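Local coordinates for protein 2-dehydropantoate 2-reductase (Enterococcus faecium, PDB 3WFI) that acts as a D-mandelate dehydrogenase of the ketopantoate reductase family, using NADH in a Rossmann-type domain to interconvert 2-keto acids and D-2-hydroxy acids, at residues S92-D97 and K115-E120. Sequence-based numbering, arbitrary orientation.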
ATOM      1  N   SER B  92      -8.227  36.122 -14.865  1.00 22.65           N
ATOM      2  CA  SER B  92      -8.362  37.380 -15.608  1.00 23.11           C
ATOM      3  C   SER B  92      -7.479  38.532 -15.069  1.00 22.06           C
ATOM      4  O   SER B  92      -7.283  39.527 -15.750  1.00 21.32           O
ATOM      5  CB  SER B  92      -9.830  37.831 -15.647  1.00 23.77           C
ATOM      6  OG  SER B  92     -10.256  38.308 -14.376  1.00 25.25           O
ATOM      7  N   LEU B  93      -6.944  38.398 -13.858  1.00 21.43           N
ATOM      8  CA  LEU B  93      -6.084  39.431 -13.271  1.00 20.69           C
ATOM      9  C   LEU B  93      -4.624  39.250 -13.651  1.00 20.46           C
ATOM     10  O   LEU B  93      -3.789  40.082 -13.305  1.00 19.36           O
ATOM     11  CB  LEU B  93      -6.180  39.423 -11.748  1.00 20.99           C
ATOM     12  CG  LEU B  93      -7.637  39.490 -11.252  1.00 21.56           C
ATOM     13  CD1 LEU B  93      -7.716  39.536  -9.735  1.00 22.02           C
ATOM     14  CD2 LEU B  93      -8.389  40.656 -11.870  1.00 22.39           C
ATOM     15  N   ILE B  94      -4.327  38.140 -14.316  1.00 20.49           N
ATOM     16  CA  ILE B  94      -2.965  37.786 -14.658  1.00 21.91           C
ATOM     17  C   ILE B  94      -2.574  38.416 -15.999  1.00 23.37           C
ATOM     18  O   ILE B  94      -3.175  38.135 -17.028  1.00 24.04           O
ATOM     19  CB  ILE B  94      -2.794  36.254 -14.734  1.00 22.12           C
ATOM     20  CG1 ILE B  94      -3.142  35.625 -13.378  1.00 22.53           C
ATOM     21  CG2 ILE B  94      -1.378  35.877 -15.163  1.00 22.05           C
ATOM     22  CD1 ILE B  94      -3.129  34.110 -13.371  1.00 22.43           C
ATOM     23  N   LYS B  95      -1.566  39.281 -15.963  1.00 24.84           N
ATOM     24  CA  LYS B  95      -0.950  39.795 -17.179  1.00 24.91           C
ATOM     25  C   LYS B  95       0.362  39.058 -17.406  1.00 25.92           C
ATOM     26  O   LYS B  95       0.744  38.198 -16.607  1.00 23.47           O
ATOM     27  CB  LYS B  95      -0.778  41.316 -17.128  1.00 25.86           C
ATOM     28  CG  LYS B  95      -0.141  41.882 -15.877  1.00 26.19           C
ATOM     29  CD  LYS B  95      -0.129  43.392 -15.892  1.00 26.59           C
ATOM     30  CE  LYS B  95       0.694  43.938 -14.740  1.00 28.19           C
ATOM     31  NZ  LYS B  95       0.465  45.397 -14.543  1.00 28.70           N
ATOM     32  N   LYS B  96       1.037  39.373 -18.507  1.00 26.14           N
ATOM     33  CA  LYS B  96       2.207  38.619 -18.932  1.00 28.41           C
ATOM     34  C   LYS B  96       3.287  38.570 -17.848  1.00 26.12           C
ATOM     35  O   LYS B  96       3.896  37.530 -17.636  1.00 25.62           O
ATOM     36  CB  LYS B  96       2.771  39.219 -20.230  1.00 32.08           C
ATOM     37  CG  LYS B  96       3.864  38.386 -20.880  1.00 36.33           C
ATOM     38  CD  LYS B  96       4.179  38.850 -22.300  1.00 39.29           C
ATOM     39  CE  LYS B  96       4.637  40.307 -22.355  1.00 42.63           C
ATOM     40  NZ  LYS B  96       5.817  40.584 -21.479  1.00 44.05           N
ATOM     41  N   ASP B  97       3.502  39.691 -17.167  1.00 24.46           N
ATOM     42  CA  ASP B  97       4.573  39.828 -16.179  1.00 25.76           C
ATOM     43  C   ASP B  97       4.132  39.641 -14.720  1.00 24.96           C
ATOM     44  O   ASP B  97       4.893  39.951 -13.804  1.00 23.87           O
ATOM     45  CB  ASP B  97       5.211  41.218 -16.318  1.00 27.59           C
ATOM     46  CG  ASP B  97       5.944  41.386 -17.638  1.00 29.02           C
ATOM     47  OD1 ASP B  97       6.189  40.360 -18.310  1.00 29.98           O
ATOM     48  OD2 ASP B  97       6.282  42.537 -17.993  1.00 31.43           O
ATOM     49  N   LYS B 115       0.318  26.403 -14.869  1.00 30.28           N
ATOM     50  CA  LYS B 115      -0.743  26.438 -15.881  1.00 31.37           C
ATOM     51  C   LYS B 115      -1.191  27.867 -16.185  1.00 31.02           C
ATOM     52  O   LYS B 115      -1.781  28.118 -17.245  1.00 30.57           O
ATOM     53  CB  LYS B 115      -1.940  25.583 -15.438  1.00 33.05           C
ATOM     54  CG  LYS B 115      -1.632  24.090 -15.411  1.00 34.60           C
ATOM     55  CD  LYS B 115      -2.627  23.251 -14.610  1.00 36.09           C
ATOM     56  CE  LYS B 115      -2.187  21.790 -14.494  1.00 37.58           C
ATOM     57  NZ  LYS B 115      -3.082  20.996 -13.599  1.00 37.07           N
ATOM     58  N   PHE B 116      -0.892  28.795 -15.268  1.00 28.39           N
ATOM     59  CA  PHE B 116      -1.403  30.179 -15.322  1.00 27.95           C
ATOM     60  C   PHE B 116      -0.329  31.240 -15.497  1.00 26.53           C
ATOM     61  O   PHE B 116      -0.599  32.295 -16.059  1.00 26.57           O
ATOM     62  CB  PHE B 116      -2.203  30.474 -14.043  1.00 27.42           C
ATOM     63  CG  PHE B 116      -3.366  29.548 -13.845  1.00 27.42           C
ATOM     64  CD1 PHE B 116      -4.623  29.884 -14.309  1.00 28.35           C
ATOM     65  CD2 PHE B 116      -3.196  28.329 -13.209  1.00 27.85           C
ATOM     66  CE1 PHE B 116      -5.704  29.024 -14.126  1.00 28.92           C
ATOM     67  CE2 PHE B 116      -4.268  27.464 -13.022  1.00 28.58           C
ATOM     68  CZ  PHE B 116      -5.523  27.812 -13.490  1.00 29.00           C
ATOM     69  N   VAL B 117       0.870  30.981 -14.976  1.00 26.66           N
ATOM     70  CA  VAL B 117       2.014  31.858 -15.179  1.00 26.18           C
ATOM     71  C   VAL B 117       3.255  31.007 -15.429  1.00 26.79           C
ATOM     72  O   VAL B 117       3.361  29.902 -14.893  1.00 27.63           O
ATOM     73  CB  VAL B 117       2.253  32.832 -13.988  1.00 26.57           C
ATOM     74  CG1 VAL B 117       0.975  33.588 -13.623  1.00 26.60           C
ATOM     75  CG2 VAL B 117       2.793  32.101 -12.776  1.00 26.98           C
ATOM     76  N   PRO B 118       4.198  31.510 -16.247  1.00 26.20           N
ATOM     77  CA  PRO B 118       5.435  30.747 -16.452  1.00 26.32           C
ATOM     78  C   PRO B 118       6.255  30.591 -15.166  1.00 25.39           C
ATOM     79  O   PRO B 118       6.166  31.420 -14.265  1.00 24.84           O
ATOM     80  CB  PRO B 118       6.205  31.582 -17.470  1.00 26.53           C
ATOM     81  CG  PRO B 118       5.646  32.955 -17.349  1.00 27.28           C
ATOM     82  CD  PRO B 118       4.201  32.772 -17.001  1.00 26.97           C
ATOM     83  N   MET B 119       7.043  29.527 -15.119  1.00 25.50           N
ATOM     84  CA  MET B 119       7.882  29.192 -13.988  1.00 25.86           C
ATOM     85  C   MET B 119       8.783  30.350 -13.554  1.00 25.12           C
ATOM     86  O   MET B 119       8.994  30.556 -12.358  1.00 25.83           O
ATOM     87  CB  MET B 119       8.739  27.962 -14.347  1.00 27.63           C
ATOM     88  CG  MET B 119       9.367  27.249 -13.164  1.00 28.58           C
ATOM     89  SD  MET B 119       8.169  26.704 -11.936  1.00 31.61           S
ATOM     90  CE  MET B 119       7.149  25.529 -12.830  1.00 31.52           C
ATOM     91  N   GLU B 120       9.287  31.114 -14.524  1.00 24.24           N
ATOM     92  CA  GLU B 120      10.171  32.255 -14.256  1.00 23.52           C
ATOM     93  C   GLU B 120       9.514  33.321 -13.365  1.00 22.16           C
ATOM     94  O   GLU B 120      10.204  34.110 -12.718  1.00 20.64           O
ATOM     95  CB  GLU B 120      10.735  32.865 -15.562  1.00 25.13           C
ATOM     96  CG  GLU B 120       9.917  33.992 -16.185  1.00 25.20           C
ATOM     97  CD  GLU B 120      10.485  34.556 -17.491  1.00 26.68           C
ATOM     98  OE1 GLU B 120      10.418  33.863 -18.527  1.00 26.94           O
ATOM     99  OE2 GLU B 120      10.960  35.711 -17.497  1.00 26.27           O
TER
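Ile-94 reaches across to Phe-116 and Val-117 with both of its methyl ends, and it supplies every close approach between 92-97 and 115-120. Its branch methyl CG2 lies 3.6 Å from Val-117 CG1, the two side chains meeting at about a right angle. The longer arm ends in CD1, 3.8 Å from Phe-116 CB, so the methyl meets the root of the phenylalanine side chain while the ring lies off toward helix 80-90. The Phe-116 carbonyl also comes close, its O 3.8 Å from Ile-94 CG2, a van der Waals approach. With chi1 at -60°, CG2 stands anti to the backbone N of Ile-94, and an extended chi2 of 175° points CD1 at Phe-116; a forked residue can thus touch two neighbours at once. No hydrogen bond spans the segments; the contact rests on methyl packing, and beta-branched, buried Val-117 suits it by offering a methyl close to the backbone. Further out, the Phe-116 side chain packs on Leu-87 and Gln-88, while Leu-93 turns to Leu-27 and Ile-29 of strand 25-30. The contact joins the connection from helix 80-90 into strand 98-102 to the loop before strand 122-127, adjacent parallel strands of the Rossmann-type sheet, away from the NAD(+) site.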